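Local coordinates for protein BtGH115A (Bacteroides thetaiotaomicron, PDB 5BY3) that acts as a family GH115 4-O-methyl-alpha-glucuronidase with specificity for decorated arabinogalactans, probably removing their 4-O-methylglucuronic acid decorations, at residues G192-T195 against N196-I199; E310-A313 against V314-V318; Q424-Q427 against K428-L432; S729-W732 against K733-L737. All blocks are in the same frame, centred on the assembly; numbering follows the deposited sequence.

Contact 1: residues G192-T195 against N196-I199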
# COMPACT_ATOMS: atom_id res chain seq x y z
N GLY A 192 20.97 -8.94 -4.02
CA GLY A 192 21.60 -9.16 -5.29
C GLY A 192 20.65 -9.57 -6.38
O GLY A 192 19.44 -9.42 -6.24
N PRO A 193 21.20 -10.09 -7.50
CA PRO A 193 20.36 -10.47 -8.62
C PRO A 193 19.31 -11.52 -8.26
O PRO A 193 18.15 -11.39 -8.68
CB PRO A 193 21.36 -11.00 -9.69
CG PRO A 193 22.66 -11.25 -8.94
CD PRO A 193 22.65 -10.28 -7.79
N ARG A 194 19.70 -12.56 -7.52
CA ARG A 194 18.79 -13.67 -7.20
C ARG A 194 17.58 -13.19 -6.36
O ARG A 194 16.43 -13.51 -6.68
CB ARG A 194 19.55 -14.87 -6.57
CG ARG A 194 19.61 -16.14 -7.43
CD ARG A 194 20.70 -16.12 -8.49
NE ARG A 194 20.31 -15.36 -9.68
CZ ARG A 194 21.16 -14.75 -10.53
NH1 ARG A 194 22.48 -14.80 -10.33
NH2 ARG A 194 20.68 -14.06 -11.57
N THR A 195 17.82 -12.37 -5.35
CA THR A 195 16.71 -11.73 -4.63
C THR A 195 15.77 -10.91 -5.55
O THR A 195 14.54 -11.05 -5.48
CB THR A 195 17.23 -10.89 -3.48
OG1 THR A 195 18.17 -11.69 -2.73
CG2 THR A 195 16.10 -10.41 -2.59
N ASN A 196 16.34 -10.13 -6.46
CA ASN A 196 15.54 -9.31 -7.37
C ASN A 196 14.68 -10.12 -8.36
O ASN A 196 13.50 -9.79 -8.56
CB ASN A 196 16.39 -8.22 -8.04
CG ASN A 196 16.65 -7.05 -7.11
OD1 ASN A 196 15.78 -6.17 -6.93
ND2 ASN A 196 17.82 -7.03 -6.47
N GLU A 197 15.24 -11.20 -8.91
CA GLU A 197 14.43 -12.12 -9.71
C GLU A 197 13.20 -12.63 -8.94
O GLU A 197 12.10 -12.71 -9.52
CB GLU A 197 15.28 -13.27 -10.23
CG GLU A 197 16.38 -12.81 -11.18
CD GLU A 197 17.36 -13.91 -11.56
OE1 GLU A 197 17.81 -14.65 -10.64
OE2 GLU A 197 17.70 -14.00 -12.76
N ARG A 198 13.38 -12.93 -7.65
CA ARG A 198 12.26 -13.29 -6.78
C ARG A 198 11.21 -12.19 -6.62
O ARG A 198 10.01 -12.48 -6.73
CB ARG A 198 12.75 -13.75 -5.40
CG ARG A 198 13.24 -15.19 -5.37
CD ARG A 198 12.21 -16.24 -5.80
NE ARG A 198 12.82 -17.56 -5.67
CZ ARG A 198 12.29 -18.74 -6.01
NH1 ARG A 198 11.07 -18.87 -6.55
NH2 ARG A 198 13.03 -19.82 -5.80
N ILE A 199 11.64 -10.95 -6.38
CA ILE A 199 10.76 -9.79 -6.34
C ILE A 199 10.03 -9.59 -7.67
O ILE A 199 8.79 -9.38 -7.69
CB ILE A 199 11.49 -8.51 -5.91
CG1 ILE A 199 12.17 -8.76 -4.54
CG2 ILE A 199 10.51 -7.35 -5.85
CD1 ILE A 199 13.07 -7.63 -4.05
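E197 reaches back along the first turn of its helix to grip R194 with its carboxylate. Its CB lies 3.7 Å from the carbonyl O of R194. The next carbon, CG, sits anti to the carbonyl carbon (chi1 -64°) and passes 3.4 Å from the O of P193, the same oxygen that takes the E197 backbone N-H. From there the chain runs extended, bringing CD to the edge of the R194 guanidinium. E197 OE1 then closes the salt bridge, accepting from R194 NE at 2.8 Å on its syn side, although the donor stands 34° out of the carboxylate plane. E197 OE2 is met more loosely, in a weak bond from R194 NH2 at 3.2 Å. The two side chains point the same way, side by side, with P193 CB over one face of the guanidinium.

All this lies at the start of helix 193-205, which follows helix 174-182 and runs up to strand 210-212 in the TIM-barrel-like part of the enzyme, with G192 as N-cap. The G192 carbonyl is held twice: N196 N donates to G192 O in its plane at 3.2 Å, and N196 ND2 comes from well above that plane at 2.9 Å. The ND2 bond holds the amide of N196 against the N-cap carbonyl, and the same side chain also touches Y211 on the next strand. On another side of the helix T195 OG1 bonds S178 and E183, while R198 leads away to Y182 and lies in a cation-pi contact with W134.

Contact 2: residues E310-A313 against V314-V318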
# COMPACT_ATOMS: atom_id res chain seq x y z
N GLU A 310 13.69 30.61 -4.39
CA GLU A 310 15.05 30.23 -4.82
C GLU A 310 15.11 28.75 -5.18
O GLU A 310 15.85 28.36 -6.09
CB GLU A 310 16.08 30.49 -3.73
CG GLU A 310 16.25 31.92 -3.28
CD GLU A 310 16.95 31.97 -1.94
OE1 GLU A 310 16.43 31.40 -0.96
OE2 GLU A 310 18.04 32.56 -1.87
N GLN A 311 14.35 27.94 -4.42
CA GLN A 311 14.12 26.52 -4.71
C GLN A 311 13.39 26.30 -6.08
O GLN A 311 13.52 25.24 -6.66
CB GLN A 311 13.44 25.78 -3.51
CG GLN A 311 14.36 25.49 -2.30
CD GLN A 311 13.80 24.59 -1.16
OE1 GLN A 311 12.62 24.63 -0.83
NE2 GLN A 311 14.69 23.82 -0.53
N LYS A 312 12.69 27.33 -6.61
CA LYS A 312 12.03 27.27 -7.94
C LYS A 312 12.98 27.55 -9.10
O LYS A 312 13.00 26.80 -10.08
CB LYS A 312 10.83 28.24 -8.01
CG LYS A 312 9.63 27.73 -8.81
CD LYS A 312 8.68 28.84 -9.26
CE LYS A 312 9.02 29.34 -10.66
NZ LYS A 312 7.83 29.96 -11.30
N ALA A 313 13.76 28.63 -8.97
CA ALA A 313 14.86 28.95 -9.89
C ALA A 313 15.77 27.74 -10.15
O ALA A 313 16.26 27.56 -11.29
CB ALA A 313 15.67 30.11 -9.33
N VAL A 314 15.99 26.94 -9.10
CA VAL A 314 16.88 25.74 -9.13
C VAL A 314 16.34 24.69 -10.10
O VAL A 314 17.03 24.26 -11.02
CB VAL A 314 17.04 25.06 -7.72
CG1 VAL A 314 17.89 23.79 -7.79
CG2 VAL A 314 17.62 26.03 -6.69
N LEU A 315 15.10 24.29 -9.85
CA LEU A 315 14.43 23.22 -10.56
C LEU A 315 14.31 23.50 -12.06
O LEU A 315 14.63 22.62 -12.88
CB LEU A 315 13.05 22.97 -9.93
CG LEU A 315 13.03 22.56 -8.45
CD1 LEU A 315 11.61 22.43 -7.96
CD2 LEU A 315 13.80 21.27 -8.15
N ASP A 316 13.89 24.73 -12.40
CA ASP A 316 13.90 25.23 -13.79
C ASP A 316 15.24 24.93 -14.45
O ASP A 316 15.27 24.42 -15.56
CB ASP A 316 13.58 26.74 -13.83
CG ASP A 316 12.19 27.09 -13.24
OD1 ASP A 316 11.24 26.28 -13.39
OD2 ASP A 316 12.02 28.19 -12.64
N ARG A 317 16.35 25.18 -13.73
CA ARG A 317 17.70 24.90 -14.25
C ARG A 317 17.93 23.40 -14.36
O ARG A 317 18.56 22.91 -15.31
CB ARG A 317 18.80 25.57 -13.36
CG ARG A 317 20.25 25.41 -13.84
CD ARG A 317 21.07 26.70 -13.75
NE ARG A 317 20.39 27.83 -14.40
CZ ARG A 317 20.36 28.08 -15.72
NH1 ARG A 317 21.01 27.30 -16.59
NH2 ARG A 317 19.69 29.13 -16.19
N VAL A 318 17.38 22.68 -13.40
CA VAL A 318 17.57 21.24 -13.28
C VAL A 318 16.79 20.48 -14.36
O VAL A 318 17.34 19.62 -15.01
CB VAL A 318 17.23 20.78 -11.84
CG1 VAL A 318 16.81 19.33 -11.76
CG2 VAL A 318 18.42 21.06 -10.93
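V314 packs its CG2 against the carbonyl O of E310, a tight approach of 3.0 Å, and its own N-H makes only a weak bond to that oxygen. One residue on, L315 lays its branch over the next carbonyl, CG standing 3.3 Å from Q311 O. D316 is the third of the series: its N donates to K312 O in a nearly straight bond of 3.2 Å (174° at the hydrogen). With CG beside the backbone N (chi1 -60°), its carboxylate folds back until OD2 is 3.1 Å from the same K312 O, two acceptors that cannot bond each other. The K312 side chain passes by, CE 3.8 Å from D316 OD2, but its amine does not close a salt bridge: NZ bonds the carbonyl of G354 instead.

Beyond this shell, V314 is covered by M302 and by V266 of helix 265-283, and L315 by I350 of helix 347-352, which K312 also touches. E310 turns its acid end to T307. Buried V314 and L315 and the outward A313 and R317 mark an amphipathic helix, 308-329, the link from strand 290-291 to strand 339-341 in a TIM-barrel-like beta-alpha-beta unit.

Contact 3: residues Q424-Q427 against K428-L432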
# COMPACT_ATOMS: atom_id res chain seq x y z
N GLN A 424 -10.79 10.76 -9.35
CA GLN A 424 -10.28 12.11 -9.52
C GLN A 424 -9.19 12.19 -10.60
O GLN A 424 -8.53 13.21 -10.72
CB GLN A 424 -9.80 12.71 -8.19
CG GLN A 424 -10.88 12.89 -7.13
CD GLN A 424 -12.03 13.80 -7.54
OE1 GLN A 424 -13.21 13.48 -7.35
NE2 GLN A 424 -11.70 14.94 -8.11
N GLY A 425 -9.01 11.14 -11.39
CA GLY A 425 -8.13 11.24 -12.54
C GLY A 425 -6.66 10.89 -12.31
O GLY A 425 -5.85 11.15 -13.20
N ILE A 426 -6.32 10.31 -11.15
CA ILE A 426 -4.96 9.77 -10.94
C ILE A 426 -4.93 8.35 -11.54
O ILE A 426 -5.30 7.38 -10.87
CB ILE A 426 -4.53 9.80 -9.46
CG1 ILE A 426 -4.59 11.23 -8.93
CG2 ILE A 426 -3.16 9.16 -9.28
CD1 ILE A 426 -4.29 11.43 -7.45
N GLN A 427 -4.50 8.24 -12.81
CA GLN A 427 -4.66 6.99 -13.58
C GLN A 427 -3.40 6.52 -14.32
O GLN A 427 -3.41 5.50 -15.04
CB GLN A 427 -5.79 7.13 -14.60
CG GLN A 427 -7.13 7.61 -14.06
CD GLN A 427 -8.27 7.49 -15.08
OE1 GLN A 427 -8.08 7.07 -16.23
NE2 GLN A 427 -9.46 7.85 -14.64
N LYS A 428 -2.33 7.27 -14.18
CA LYS A 428 -1.16 6.95 -14.96
C LYS A 428 -0.23 5.98 -14.19
O LYS A 428 0.30 5.00 -14.77
CB LYS A 428 -0.45 8.26 -15.36
CG LYS A 428 0.73 8.12 -16.31
CD LYS A 428 0.32 7.82 -17.74
CE LYS A 428 1.54 7.99 -18.62
NZ LYS A 428 1.18 8.29 -20.04
N MSE A 429 -0.05 6.24 -12.90
CA MSE A 429 1.05 5.66 -12.18
C MSE A 429 0.72 5.57 -10.71
O MSE A 429 0.48 6.59 -10.04
CB MSE A 429 2.27 6.55 -12.41
CG MSE A 429 3.62 5.86 -12.33
SE MSE A 429 5.13 7.08 -12.71
CE MSE A 429 4.73 7.33 -14.64
N TRP A 430 0.71 4.33 -10.21
CA TRP A 430 0.51 4.04 -8.78
C TRP A 430 1.72 3.29 -8.24
O TRP A 430 2.20 2.30 -8.83
CB TRP A 430 -0.71 3.17 -8.61
CG TRP A 430 -2.05 3.80 -8.79
CD1 TRP A 430 -2.35 5.05 -9.29
CD2 TRP A 430 -3.30 3.18 -8.49
NE1 TRP A 430 -3.71 5.25 -9.28
CE2 TRP A 430 -4.32 4.12 -8.80
CE3 TRP A 430 -3.65 1.93 -7.96
CZ2 TRP A 430 -5.67 3.84 -8.61
CZ3 TRP A 430 -5.00 1.65 -7.77
CH2 TRP A 430 -6.00 2.60 -8.10
N ILE A 431 2.20 3.76 -7.11
CA ILE A 431 3.40 3.25 -6.50
C ILE A 431 3.18 3.14 -5.02
O ILE A 431 2.86 4.16 -4.31
CB ILE A 431 4.65 4.13 -6.75
CG1 ILE A 431 5.00 4.25 -8.24
CG2 ILE A 431 5.83 3.61 -5.91
CD1 ILE A 431 5.52 3.00 -8.95
N LEU A 432 3.37 1.90 -4.54
CA LEU A 432 3.14 1.56 -3.14
C LEU A 432 4.44 1.41 -2.34
O LEU A 432 5.31 0.60 -2.70
CB LEU A 432 2.32 0.28 -3.09
CG LEU A 432 1.79 -0.29 -1.77
CD1 LEU A 432 0.92 0.69 -1.01
CD2 LEU A 432 1.01 -1.54 -2.13
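W430 gives the polar tie of this contact, its indole NE1 donating to the backbone O of I426 at 3.1 Å. The N-H points well at the oxygen (158°), which lies near the ring plane at the indole edge. Seen from the acceptor the match is poorer, because the donor stands 47° above the carbonyl plane and is not on a lone pair.

Apolar contact runs alongside. I426 CG2, anti to its own backbone N, comes near the NE1-CD1 side of the ring, 3.9 Å from NE1 and 4.2 Å from CD1 of W430. V390 touches both side chains, W365 adds to I426, and F447 meets the indole ring with the planes at about 55°.

Backbone shape sets the scene: G425, with positive phi, is the C-prime residue of a Schellman motif that ends helix 411-423, and the chain then turns into strand 429-433 of the parallel barrel sheet. Q427 NE2 bonds back to the O of Y422 in that helix, while K428 NZ forms a salt bridge with E161.

Both I426 and W430 are buried, so the bond pairs two polar groups in a buried setting and probably limits rotation of the ring between helix end and strand.

Contact 4: residues S729-W732 against K733-L737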
# COMPACT_ATOMS: atom_id res chain seq x y z
N SER A 729 1.24 19.45 11.31
CA SER A 729 0.95 20.16 12.54
C SER A 729 0.63 19.22 13.69
O SER A 729 0.50 18.03 13.51
CB SER A 729 -0.30 21.01 12.31
OG SER A 729 -1.36 20.20 11.84
N GLU A 730 0.48 19.79 14.88
CA GLU A 730 0.09 19.04 16.07
C GLU A 730 -1.25 18.26 15.87
O GLU A 730 -1.32 17.06 16.18
CB GLU A 730 0.01 20.00 17.27
CG GLU A 730 -0.19 19.34 18.63
CD GLU A 730 0.89 18.33 18.96
OE1 GLU A 730 2.07 18.55 18.57
OE2 GLU A 730 0.55 17.30 19.58
N GLU A 731 -2.28 18.94 15.32
CA GLU A 731 -3.55 18.31 15.01
C GLU A 731 -3.48 17.18 13.98
O GLU A 731 -4.12 16.14 14.15
CB GLU A 731 -4.59 19.33 14.56
CG GLU A 731 -6.01 18.80 14.60
CD GLU A 731 -7.02 19.88 14.29
OE1 GLU A 731 -7.22 20.26 13.10
OE2 GLU A 731 -7.64 20.32 15.27
N TRP A 732 -2.71 17.40 12.92
CA TRP A 732 -2.50 16.37 11.93
C TRP A 732 -1.82 15.13 12.58
O TRP A 732 -2.08 14.00 12.18
CB TRP A 732 -1.72 16.90 10.72
CG TRP A 732 -1.34 15.79 9.75
CD1 TRP A 732 -2.10 15.28 8.72
CD2 TRP A 732 -0.15 14.99 9.80
NE1 TRP A 732 -1.43 14.23 8.10
CE2 TRP A 732 -0.23 14.04 8.74
CE3 TRP A 732 0.99 15.00 10.61
CZ2 TRP A 732 0.80 13.13 8.47
CZ3 TRP A 732 1.99 14.06 10.36
CH2 TRP A 732 1.88 13.15 9.30
N LYS A 733 -0.99 15.35 13.59
CA LYS A 733 -0.23 14.27 14.20
C LYS A 733 -1.21 13.42 15.00
O LYS A 733 -1.21 12.22 14.89
CB LYS A 733 0.90 14.80 15.10
CG LYS A 733 2.17 15.18 14.34
CD LYS A 733 3.15 15.89 15.25
CE LYS A 733 4.40 16.36 14.50
NZ LYS A 733 5.28 17.16 15.41
N GLU A 734 -2.03 14.10 15.78
CA GLU A 734 -3.13 13.54 16.51
C GLU A 734 -4.05 12.79 15.56
O GLU A 734 -4.40 11.64 15.83
CB GLU A 734 -3.91 14.67 17.21
CG GLU A 734 -3.74 14.80 18.71
CD GLU A 734 -2.36 14.38 19.20
OE1 GLU A 734 -1.40 15.12 18.91
OE2 GLU A 734 -2.23 13.33 19.87
N ASN A 735 -4.41 13.44 14.45
CA ASN A 735 -5.36 12.89 13.50
C ASN A 735 -4.89 11.51 13.03
O ASN A 735 -5.61 10.56 13.16
CB ASN A 735 -5.55 13.83 12.29
CG ASN A 735 -6.56 14.99 12.54
OD1 ASN A 735 -7.08 15.20 13.65
ND2 ASN A 735 -6.84 15.74 11.46
N VAL A 736 -3.69 11.38 12.49
CA VAL A 736 -3.27 10.14 11.83
C VAL A 736 -2.95 8.97 12.78
O VAL A 736 -3.02 7.83 12.39
CB VAL A 736 -2.08 10.39 10.89
CG1 VAL A 736 -2.50 11.32 9.75
CG2 VAL A 736 -0.87 10.96 11.64
N LEU A 737 -2.59 9.27 14.03
CA LEU A 737 -2.37 8.24 15.03
C LEU A 737 -3.68 7.49 15.41
O LEU A 737 -3.64 6.28 15.65
CB LEU A 737 -1.75 8.84 16.31
CG LEU A 737 -0.24 9.16 16.37
CD1 LEU A 737 0.20 9.92 17.63
CD2 LEU A 737 0.66 7.94 16.18
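The backbone enters its helix at S729, whose O accepts from K733 N at 3.1 Å, followed by E730 O with E734 N, E731 O with N735 N and W732 O with V736 N. S729 also serves as the N-cap, its OG taking the N-H of W732 at 3.3 Å.

W732 and V736 make the apolar side-chain contact. W732 holds its CG anti to the backbone N (chi1 173°), which swings the indole outward from the helix, and V736 CG1 settles over one face of it, 3.9 Å from the centroid of the five-membered ring, in a CH-pi contact displaced toward the rim. The NE1 of that ring is bonded to D368, and R374 adds a cation-pi contact. Helix 730-738 belongs to the C-terminal domain, between strands 719-722 and 741-748, and this tryptophan docks it on the loop that follows barrel strand 362-366.

On another flank E730 OE2 comes within 3.0 Å of E734 OE1, the planes of the two carboxylates 19° from parallel. R505 forms salt bridges to both, which probably offsets the closeness of two like charges. K733 runs out fully extended, its CG 3.4 Å from S729 O, to a salt bridge with E508. E731 and N735 cross with their flat ends nearly parallel; E731 leads to R743, whereas N735 OD1 bonds R738.

In the fold
From the N terminus the four contacts come in series; none nests in or crosses another, and each closes just one local turn of the chain. Contact 1 opens helix 193-205, the second helix after strand 162-166, contact 2 lies on the helix between strands 290-291 and 339-341, and contact 3 is the turn from helix 411-423 into strand 429-433, next to strand 162-166 in the sheet. Contacts 1 and 3 approach to about 10 Å between nearest atoms. Contact 4 belongs to the C-terminal domain, on the opposite side of the chain's centre from contact 1, centres about 38 Å apart, and its helix ties that domain to the barrel.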